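Xyloglucanase (PDB 2JEP) hydrolyses the beta-1,4-linked glucan backbone of xyloglucan, a plant cell-wall polysaccharide, as a glycoside hydrolase of family 5. Local coordinates at residues Asp328-Ser331 against Ser335-Val338; Gly273-Asn278 against Gly367-Ala372; Ile279-Trp282 against Ser286-Pro289. One frame throughout, in Å; residues are numbered along the deposited sequence.

The three contacts cluster on one side of the centre of the chain, in loops that follow the sixth, seventh and eighth barrel strands. Contacts 1 and 3 are partly buried and local, contact 1 setting a loop against the start of helix 336-353, contact 3 folding a loop back on itself; contact 2 lies at the surface and joins distant parts of the chain, 273-278 and 367-372. Contacts 2 and 3 draw on the same long loop between helices 269-272 and 298-313, and contact 1 touches both, through K329, S331 and N336 side chains and a D328-G370 backbone bond. An asparagine and a glutamine oxygen hold backbone amides in contacts 1 and 3, whereas contact 2 relies on a glutamate stacked on a histidine ring.

Contact 1: residues Asp328-Ser331 against Ser335-Val338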
ATOM      1  N   ASP A 328       1.743   6.683  17.551  1.00  6.86           N
ATOM      2  CA  ASP A 328       1.937   7.746  18.535  1.00  6.79           C
ATOM      3  C   ASP A 328       2.018   7.188  19.940  1.00  7.21           C
ATOM      4  O   ASP A 328       1.024   6.708  20.486  1.00  7.24           O
ATOM      5  CB  ASP A 328       0.791   8.742  18.406  1.00  6.82           C
ATOM      6  CG  ASP A 328       0.924   9.971  19.297  1.00  7.19           C
ATOM      7  OD1 ASP A 328       1.660   9.907  20.301  1.00  8.16           O
ATOM      8  OD2 ASP A 328       0.245  10.978  18.957  1.00  7.48           O
ATOM      9  N   LYS A 329       3.223   7.269  20.514  1.00  6.36           N
ATOM     10  CA  LYS A 329       3.499   6.796  21.882  1.00  6.61           C
ATOM     11  C   LYS A 329       3.848   7.953  22.810  1.00  6.44           C
ATOM     12  O   LYS A 329       4.487   7.734  23.837  1.00  6.77           O
ATOM     13  CB  LYS A 329       4.585   5.701  21.887  1.00  6.53           C
ATOM     14  CG  LYS A 329       4.161   4.455  21.155  1.00  7.08           C
ATOM     15  CD  LYS A 329       5.171   3.349  21.286  1.00  7.99           C
ATOM     16  CE  LYS A 329       4.791   2.129  20.494  1.00  7.81           C
ATOM     17  NZ  LYS A 329       5.605   0.927  20.908  1.00  8.19           N
ATOM     18  N   THR A 330       3.411   9.173  22.467  1.00  6.50           N
ATOM     19  CA  THR A 330       3.673  10.315  23.341  1.00  6.68           C
ATOM     20  C   THR A 330       2.987  10.209  24.707  1.00  7.02           C
ATOM     21  O   THR A 330       3.432  10.880  25.646  1.00  8.17           O
ATOM     22  CB  THR A 330       3.246  11.643  22.687  1.00  6.99           C
ATOM     23  OG1 THR A 330       1.849  11.615  22.368  1.00  7.89           O
ATOM     24  CG2 THR A 330       4.082  11.948  21.455  1.00  8.43           C
ATOM     25  N   SER A 331       1.986   9.330  24.836  1.00  6.81           N
ATOM     26  CA  SER A 331       1.344   9.060  26.130  1.00  6.90           C
ATOM     27  C   SER A 331       2.232   8.223  27.047  1.00  7.89           C
ATOM     28  O   SER A 331       1.974   8.124  28.246  1.00  8.66           O
ATOM     29  CB  SER A 331       0.000   8.349  25.949  1.00  7.89           C
ATOM     30  OG  SER A 331       0.139   7.074  25.346  1.00  8.72           O
ATOM     31  N   SER A 335       9.012  12.263  24.593  1.00  7.26           N
ATOM     32  CA  SER A 335       9.916  12.503  23.463  1.00  7.36           C
ATOM     33  C   SER A 335       9.619  11.679  22.209  1.00  6.86           C
ATOM     34  O   SER A 335      10.335  11.782  21.236  1.00  7.71           O
ATOM     35  CB  SER A 335      11.357  12.293  23.868  1.00  7.95           C
ATOM     36  OG  SER A 335      11.702  10.931  24.091  1.00  9.19           O
ATOM     37  N   ASN A 336       8.549  10.889  22.215  1.00  6.94           N
ATOM     38  CA  ASN A 336       8.335   9.940  21.131  1.00  6.85           C
ATOM     39  C   ASN A 336       8.301  10.557  19.754  1.00  6.94           C
ATOM     40  O   ASN A 336       8.760   9.939  18.794  1.00  6.96           O
ATOM     41  CB  ASN A 336       7.082   9.118  21.412  1.00  7.34           C
ATOM     42  CG  ASN A 336       6.683   8.203  20.264  1.00  6.72           C
ATOM     43  OD1 ASN A 336       5.638   8.432  19.633  1.00  7.25           O
ATOM     44  ND2 ASN A 336       7.464   7.142  20.015  1.00  6.82           N
ATOM     45  N   ASN A 337       7.742  11.757  19.606  1.00  7.22           N
ATOM     46  CA  ASN A 337       7.639  12.322  18.258  1.00  7.30           C
ATOM     47  C   ASN A 337       8.999  12.638  17.639  1.00  7.50           C
ATOM     48  O   ASN A 337       9.121  12.658  16.417  1.00  8.25           O
ATOM     49  CB  ASN A 337       6.715  13.536  18.218  1.00  8.09           C
ATOM     50  CG  ASN A 337       5.256  13.165  18.123  1.00  8.17           C
ATOM     51  OD1 ASN A 337       4.913  12.139  17.558  1.00  9.82           O
ATOM     52  ND2 ASN A 337       4.387  13.980  18.708  1.00  9.39           N
ATOM     53  N   VAL A 338      10.023  12.861  18.460  1.00  7.60           N
ATOM     54  CA  VAL A 338      11.362  13.003  17.916  1.00  8.18           C
ATOM     55  C   VAL A 338      11.716  11.770  17.104  1.00  6.99           C
ATOM     56  O   VAL A 338      12.282  11.867  16.007  1.00  7.68           O
ATOM     57  CB  VAL A 338      12.421  13.182  19.067  1.00  8.38           C
ATOM     58  CG1 VAL A 338      13.843  13.188  18.535  1.00  9.68           C
ATOM     59  CG2 VAL A 338      12.122  14.479  19.873  1.00  9.87           C
TER
HETATM   60  O   HOH W   1       1.561  13.434  18.895  1.00  9.19           O
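The side-chain oxygen of N336 accepts a hydrogen bond from the backbone of K329, with K329 N 2.8 Å from N336 OD1 and the N-H pointing fairly straight at it. The donor stands above the carbonyl plane of the asparagine, 61° out of it, so the bond reaches the oxygen over the flat of the amide. That same amide supports the base of the lysine: K329 CB rests 3.6 Å from N336 CG. Next to it, the methyl of T330 meets the second asparagine, T330 CG2 lying 3.4 Å from N337 ND2 where the two side chains cross obliquely.

In the next shell D328 shapes the loop. Its OD1 accepts twice from T330, from T330 N at 2.9 Å and from T330 OG1 at 2.7 Å, D328 OD1 receiving the hydroxyl on its syn lone pair. The other carboxylate oxygen reaches the helix through water: water 1 is 2.8 Å from D328 OD2, to which it donates, and 2.9 Å from N337 ND2, from which it accepts. N337 OD1 is hydrogen-bonded to R340 NE.

With CG anti to the backbone N (chi1 174°), N336 extends its amide to the loop, and its ND2 continues to T280 O. Shortened to an alanine, this position would probably leave K329 N and T280 O without their side-chain partners and open a gap beside K329 CB. K329 runs out extended from its base, and its NZ donates toward the carbonyl oxygens of D270, E274, N276 and I279, tying this loop to helix 269-272 and the loop after it. The bond from T330 N to D328 OD1 closes an Asx turn, set in the loop that leads from the seventh strand of the TIM barrel into helix 336-353.

Contact 2: residues Gly273-Asn278 against Gly367-Ala372; sequences GEENGN and GQHGFA
E275 lies on the imidazole of H369, joining two loops on the side of the (beta/alpha)8 barrel where the C-terminal ends of the strands lie: the one after helix 269-272 and the one after strand 357-362. The histidine is carried by a type II beta turn from G367 to G370, closed by a bond from G370 N to G367 O, and E275 is the centre of an inverse gamma turn.

The main interaction is CH-pi. E275 CB stands 3.7 Å from the centroid of the H369 ring, only 5° off the normal. CG is anti to the carbonyl carbon (chi1 -68°) and the chain runs extended beyond it, which carries the carboxylate along the ring instead of away from it; the two planes are stacked, 23° apart. E275 OE2 ends 3.6 Å from H369 CB. Over the opposite face, Q368 CG lies 3.5 Å above the ring plane, so the imidazole is clamped between two aliphatic groups. This sandwich would restrict the ring's tilt, and a hydrogen bond between H369 NE2 and Y332 OH would help to fix its rotation.

Polar contacts within the 273-278 loop shape it. N276 ND2 is bonded to E274 OE2, meeting the carboxylate from above its plane, while N276 OD1 accepts from N278 N at 3.0 Å in an Asx turn. E275 is exposed, its side chain about 10 Å from a bound calcium ion.

No direct hydrogen bond spans the two segments; a solvent bridge does so instead, water 2 donating to E275 OE2 at 2.7 Å and to H369 O at 2.9 Å.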
ATOM      1  N   GLY A 273       4.742  -0.386  15.764  1.00  7.81           N
ATOM      2  CA  GLY A 273       3.347  -0.794  15.768  1.00  8.14           C
ATOM      3  C   GLY A 273       2.795  -1.419  17.034  1.00  8.02           C
ATOM      4  O   GLY A 273       1.567  -1.483  17.208  1.00  8.99           O
ATOM      5  N   GLU A 274       3.657  -1.917  17.918  1.00  7.95           N
ATOM      6  CA  GLU A 274       3.165  -2.582  19.128  1.00  9.22           C
ATOM      7  C   GLU A 274       2.549  -1.551  20.087  1.00  9.17           C
ATOM      8  O   GLU A 274       3.188  -0.556  20.430  1.00  8.80           O
ATOM      9  CB  GLU A 274       4.311  -3.326  19.811  1.00  8.98           C
ATOM     10  CG  GLU A 274       3.891  -4.126  21.011  1.00 11.20           C
ATOM     11  CD  GLU A 274       4.995  -4.925  21.677  1.00 13.48           C
ATOM     12  OE1 GLU A 274       6.124  -4.849  21.202  1.00 17.24           O
ATOM     13  OE2 GLU A 274       4.723  -5.588  22.705  1.00 16.75           O
ATOM     14  N   GLU A 275       1.302  -1.799  20.494  1.00  8.89           N
ATOM     15  CA  GLU A 275       0.488  -0.813  21.205  1.00  9.63           C
ATOM     16  C   GLU A 275       0.739  -0.838  22.718  1.00  9.46           C
ATOM     17  O   GLU A 275      -0.142  -1.149  23.527  1.00 11.04           O
ATOM     18  CB  GLU A 275      -0.993  -1.008  20.846  1.00  9.89           C
ATOM     19  CG  GLU A 275      -1.321  -0.647  19.397  1.00 10.03           C
ATOM     20  CD  GLU A 275      -2.806  -0.678  19.087  1.00 12.19           C
ATOM     21  OE1 GLU A 275      -3.522  -1.444  19.757  1.00 18.02           O
ATOM     22  OE2 GLU A 275      -3.256   0.098  18.196  1.00 14.67           O
ATOM     23  N   ASN A 276       1.966  -0.502  23.077  1.00  9.59           N
ATOM     24  CA  ASN A 276       2.347  -0.290  24.460  1.00  9.91           C
ATOM     25  C   ASN A 276       3.599   0.578  24.492  1.00  9.08           C
ATOM     26  O   ASN A 276       4.124   0.998  23.450  1.00  8.89           O
ATOM     27  CB  ASN A 276       2.510  -1.615  25.218  1.00 10.67           C
ATOM     28  CG  ASN A 276       3.609  -2.473  24.662  1.00 11.36           C
ATOM     29  OD1 ASN A 276       4.715  -2.000  24.408  1.00 10.70           O
ATOM     30  ND2 ASN A 276       3.313  -3.764  24.473  1.00 13.28           N
ATOM     31  N   GLY A 277       4.038   0.893  25.704  1.00  9.84           N
ATOM     32  CA  GLY A 277       5.170   1.800  25.887  1.00  9.89           C
ATOM     33  C   GLY A 277       6.504   1.151  26.112  1.00  9.97           C
ATOM     34  O   GLY A 277       7.449   1.828  26.513  1.00 11.21           O
ATOM     35  N   ASN A 278       6.621  -0.137  25.785  1.00  9.57           N
ATOM     36  CA  ASN A 278       7.902  -0.821  26.024  1.00 10.32           C
ATOM     37  C   ASN A 278       9.037  -0.137  25.250  1.00  9.83           C
ATOM     38  O   ASN A 278      10.127   0.085  25.788  1.00 12.03           O
ATOM     39  CB  ASN A 278       7.848  -2.293  25.614  1.00 11.62           C
ATOM     40  CG  ASN A 278       6.856  -3.115  26.420  1.00 15.52           C
ATOM     41  OD1 ASN A 278       6.401  -2.698  27.489  1.00 17.58           O
ATOM     42  ND2 ASN A 278       6.565  -4.335  25.922  1.00 17.98           N
ATOM     43  N   GLY A 367      -4.158  10.525  18.318  1.00  9.08           N
ATOM     44  CA  GLY A 367      -4.291  10.131  19.694  1.00  8.78           C
ATOM     45  C   GLY A 367      -3.444   8.905  19.958  1.00  7.77           C
ATOM     46  O   GLY A 367      -2.535   8.585  19.199  1.00  8.52           O
ATOM     47  N   GLN A 368      -3.735   8.224  21.049  1.00  8.13           N
ATOM     48  CA  GLN A 368      -2.889   7.140  21.499  1.00  7.91           C
ATOM     49  C   GLN A 368      -2.859   6.026  20.451  1.00  7.91           C
ATOM     50  O   GLN A 368      -3.903   5.502  20.065  1.00 10.02           O
ATOM     51  CB  GLN A 368      -3.357   6.597  22.854  1.00  8.26           C
ATOM     52  CG  GLN A 368      -2.422   5.541  23.384  1.00  8.58           C
ATOM     53  CD  GLN A 368      -2.862   4.996  24.730  1.00  9.81           C
ATOM     54  OE1 GLN A 368      -3.931   4.367  24.854  1.00 12.02           O
ATOM     55  NE2 GLN A 368      -2.052   5.242  25.749  1.00 10.13           N
ATOM     56  N   HIS A 369      -1.655   5.687  19.995  1.00  6.78           N
ATOM     57  CA  HIS A 369      -1.407   4.660  19.003  1.00  7.45           C
ATOM     58  C   HIS A 369      -1.807   5.083  17.590  1.00  7.26           C
ATOM     59  O   HIS A 369      -1.891   4.242  16.691  1.00  7.82           O
ATOM     60  CB  HIS A 369      -2.040   3.307  19.353  1.00  8.15           C
ATOM     61  CG  HIS A 369      -1.800   2.844  20.753  1.00  8.20           C
ATOM     62  ND1 HIS A 369      -2.791   2.273  21.511  1.00  9.60           N
ATOM     63  CD2 HIS A 369      -0.689   2.856  21.530  1.00  8.08           C
ATOM     64  CE1 HIS A 369      -2.307   1.969  22.707  1.00  9.22           C
ATOM     65  NE2 HIS A 369      -1.029   2.308  22.743  1.00  8.81           N
ATOM     66  N   GLY A 370      -2.032   6.376  17.381  1.00  7.12           N
ATOM     67  CA  GLY A 370      -2.436   6.872  16.074  1.00  7.48           C
ATOM     68  C   GLY A 370      -1.290   7.008  15.096  1.00  7.41           C
ATOM     69  O   GLY A 370      -0.110   7.076  15.461  1.00  7.27           O
ATOM     70  N   PHE A 371      -1.658   7.065  13.818  1.00  6.95           N
ATOM     71  CA  PHE A 371      -0.707   7.317  12.737  1.00  6.86           C
ATOM     72  C   PHE A 371      -0.938   8.657  12.008  1.00  7.41           C
ATOM     73  O   PHE A 371      -0.192   8.995  11.099  1.00  7.00           O
ATOM     74  CB  PHE A 371      -0.796   6.235  11.660  1.00  6.94           C
ATOM     75  CG  PHE A 371      -0.208   4.903  12.005  1.00  7.22           C
ATOM     76  CD1 PHE A 371       1.136   4.653  11.780  1.00  7.16           C
ATOM     77  CD2 PHE A 371      -1.019   3.859  12.395  1.00  7.38           C
ATOM     78  CE1 PHE A 371       1.658   3.387  11.985  1.00  6.86           C
ATOM     79  CE2 PHE A 371      -0.499   2.580  12.596  1.00  7.82           C
ATOM     80  CZ  PHE A 371       0.843   2.357  12.377  1.00  7.32           C
ATOM     81  N   ALA A 372      -1.985   9.395  12.342  1.00  7.40           N
ATOM     82  CA  ALA A 372      -2.350  10.532  11.531  1.00  7.47           C
ATOM     83  C   ALA A 372      -1.334  11.674  11.555  1.00  6.81           C
ATOM     84  O   ALA A 372      -0.747  11.983  12.596  1.00  7.33           O
ATOM     85  CB  ALA A 372      -3.685  11.051  12.011  1.00  8.54           C
TER
HETATM   86  O   HOH W   2      -2.104   1.394  16.103  1.00 11.81           O

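Contact 3: residues Ile279-Trp282 against Ser286-Pro289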
ATOM      1  N   ILE A 279       8.794   0.173  23.977  1.00  8.52           N
ATOM      2  CA  ILE A 279       9.795   0.756  23.086  1.00  8.29           C
ATOM      3  C   ILE A 279       9.171   1.999  22.453  1.00  7.85           C
ATOM      4  O   ILE A 279       8.150   1.925  21.754  1.00  8.33           O
ATOM      5  CB  ILE A 279      10.213  -0.235  21.980  1.00  7.83           C
ATOM      6  CG1 ILE A 279      10.787  -1.528  22.574  1.00  9.19           C
ATOM      7  CG2 ILE A 279      11.192   0.432  21.013  1.00  9.20           C
ATOM      8  CD1 ILE A 279      12.064  -1.367  23.432  1.00  9.86           C
ATOM      9  N   THR A 280       9.809   3.145  22.693  1.00  7.90           N
ATOM     10  CA  THR A 280       9.291   4.431  22.271  1.00  6.95           C
ATOM     11  C   THR A 280      10.307   5.282  21.492  1.00  6.69           C
ATOM     12  O   THR A 280       9.998   6.413  21.122  1.00  7.19           O
ATOM     13  CB  THR A 280       8.808   5.217  23.501  1.00  7.51           C
ATOM     14  OG1 THR A 280       9.897   5.299  24.420  1.00  8.57           O
ATOM     15  CG2 THR A 280       7.604   4.532  24.167  1.00  8.81           C
ATOM     16  N   GLN A 281      11.498   4.729  21.236  1.00  6.65           N
ATOM     17  CA  GLN A 281      12.560   5.460  20.569  1.00  6.57           C
ATOM     18  C   GLN A 281      13.193   4.569  19.515  1.00  6.62           C
ATOM     19  O   GLN A 281      13.086   3.353  19.580  1.00  7.65           O
ATOM     20  CB  GLN A 281      13.623   5.934  21.580  1.00  7.06           C
ATOM     21  CG  GLN A 281      13.005   6.609  22.811  1.00  7.06           C
ATOM     22  CD  GLN A 281      14.012   7.249  23.708  1.00  7.26           C
ATOM     23  OE1 GLN A 281      15.239   7.133  23.524  1.00  7.81           O
ATOM     24  NE2 GLN A 281      13.507   7.950  24.704  1.00  7.92           N
ATOM     25  N   TRP A 282      13.862   5.194  18.559  1.00  6.61           N
ATOM     26  CA  TRP A 282      14.474   4.513  17.430  1.00  6.80           C
ATOM     27  C   TRP A 282      15.635   5.344  16.894  1.00  7.44           C
ATOM     28  O   TRP A 282      15.549   6.563  16.830  1.00  7.32           O
ATOM     29  CB  TRP A 282      13.433   4.320  16.303  1.00  7.19           C
ATOM     30  CG  TRP A 282      13.969   3.551  15.126  1.00  6.98           C
ATOM     31  CD1 TRP A 282      13.970   2.184  14.982  1.00  7.08           C
ATOM     32  CD2 TRP A 282      14.635   4.077  13.974  1.00  7.13           C
ATOM     33  NE1 TRP A 282      14.582   1.848  13.801  1.00  7.62           N
ATOM     34  CE2 TRP A 282      15.021   2.984  13.183  1.00  7.38           C
ATOM     35  CE3 TRP A 282      14.957   5.369  13.538  1.00  7.97           C
ATOM     36  CZ2 TRP A 282      15.662   3.145  11.967  1.00  8.08           C
ATOM     37  CZ3 TRP A 282      15.621   5.516  12.359  1.00  7.96           C
ATOM     38  CH2 TRP A 282      15.973   4.409  11.588  1.00  8.35           C
ATOM     39  N   SER A 286      18.210   8.192  19.795  1.00  7.80           N
ATOM     40  CA  SER A 286      17.584   7.719  21.027  1.00  7.64           C
ATOM     41  C   SER A 286      18.432   8.114  22.228  1.00  7.77           C
ATOM     42  O   SER A 286      19.666   8.051  22.172  1.00  8.27           O
ATOM     43  CB  SER A 286      17.387   6.214  20.962  1.00  8.21           C
ATOM     44  OG  SER A 286      17.085   5.652  22.211  1.00  8.61           O
ATOM     45  N   THR A 287      17.768   8.531  23.307  1.00  7.27           N
ATOM     46  CA  THR A 287      18.445   9.003  24.500  1.00  7.56           C
ATOM     47  C   THR A 287      18.434   8.050  25.690  1.00  7.40           C
ATOM     48  O   THR A 287      19.104   8.321  26.699  1.00  8.90           O
ATOM     49  CB  THR A 287      17.835  10.344  25.003  1.00  7.45           C
ATOM     50  OG1 THR A 287      16.460  10.113  25.349  1.00  9.21           O
ATOM     51  CG2 THR A 287      17.955  11.429  23.953  1.00  9.34           C
ATOM     52  N   ASN A 288      17.731   6.919  25.547  1.00  7.64           N
ATOM     53  CA  ASN A 288      17.562   5.942  26.613  1.00  8.56           C
ATOM     54  C   ASN A 288      17.530   4.527  26.040  1.00  8.99           C
ATOM     55  O   ASN A 288      16.597   4.221  25.343  1.00  9.06           O
ATOM     56  CB  ASN A 288      16.333   6.242  27.478  1.00  9.62           C
ATOM     57  CG  ASN A 288      16.241   5.354  28.692  1.00 10.28           C
ATOM     58  OD1 ASN A 288      16.909   4.322  28.773  1.00 12.59           O
ATOM     59  ND2 ASN A 288      15.401   5.743  29.652  1.00 13.28           N
ATOM     60  N   PRO A 289      18.538   3.673  26.320  1.00  8.96           N
ATOM     61  CA  PRO A 289      18.534   2.358  25.664  1.00  9.21           C
ATOM     62  C   PRO A 289      17.389   1.464  26.110  1.00  9.16           C
ATOM     63  O   PRO A 289      17.013   0.550  25.374  1.00  8.99           O
ATOM     64  CB  PRO A 289      19.884   1.760  26.076  1.00  9.42           C
ATOM     65  CG  PRO A 289      20.199   2.400  27.382  1.00 10.22           C
ATOM     66  CD  PRO A 289      19.677   3.807  27.251  1.00  8.55           C
TER
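Q281 OE1 is gripped by three donors from the facing piece of the same loop. The shortest bond comes from S286, whose OG lies 2.7 Å from Q281 OE1, in the carbonyl plane and on a lone pair. Two successive backbone amides complete the set: T287 N at 2.9 Å and N288 N at 3.2 Å from Q281 OE1, both tilted 25° from that plane and both bent at the hydrogen.

The glutamine reaches them with an extended chain beyond CG, and its CB packs against the serine, 3.5 Å from S286 OG. S286 turns its hydroxyl anti to its own N (chi1 166°), which brings OG to the oxygen. Three donors on one oxygen would tend to polarise the amide, and at its other end Q281 NE2 is bonded to the carboxylate of D333, so both polar ends of this buried side chain are held.

Backbone hydrogen bonds between K291 and both T280 and Q281 close the loop further. It lies against helix 336-353, where Q281 and T287 touch Y339 and W282 meets Y343 edge-to-face, while I279 packs on F271 of helix 269-272.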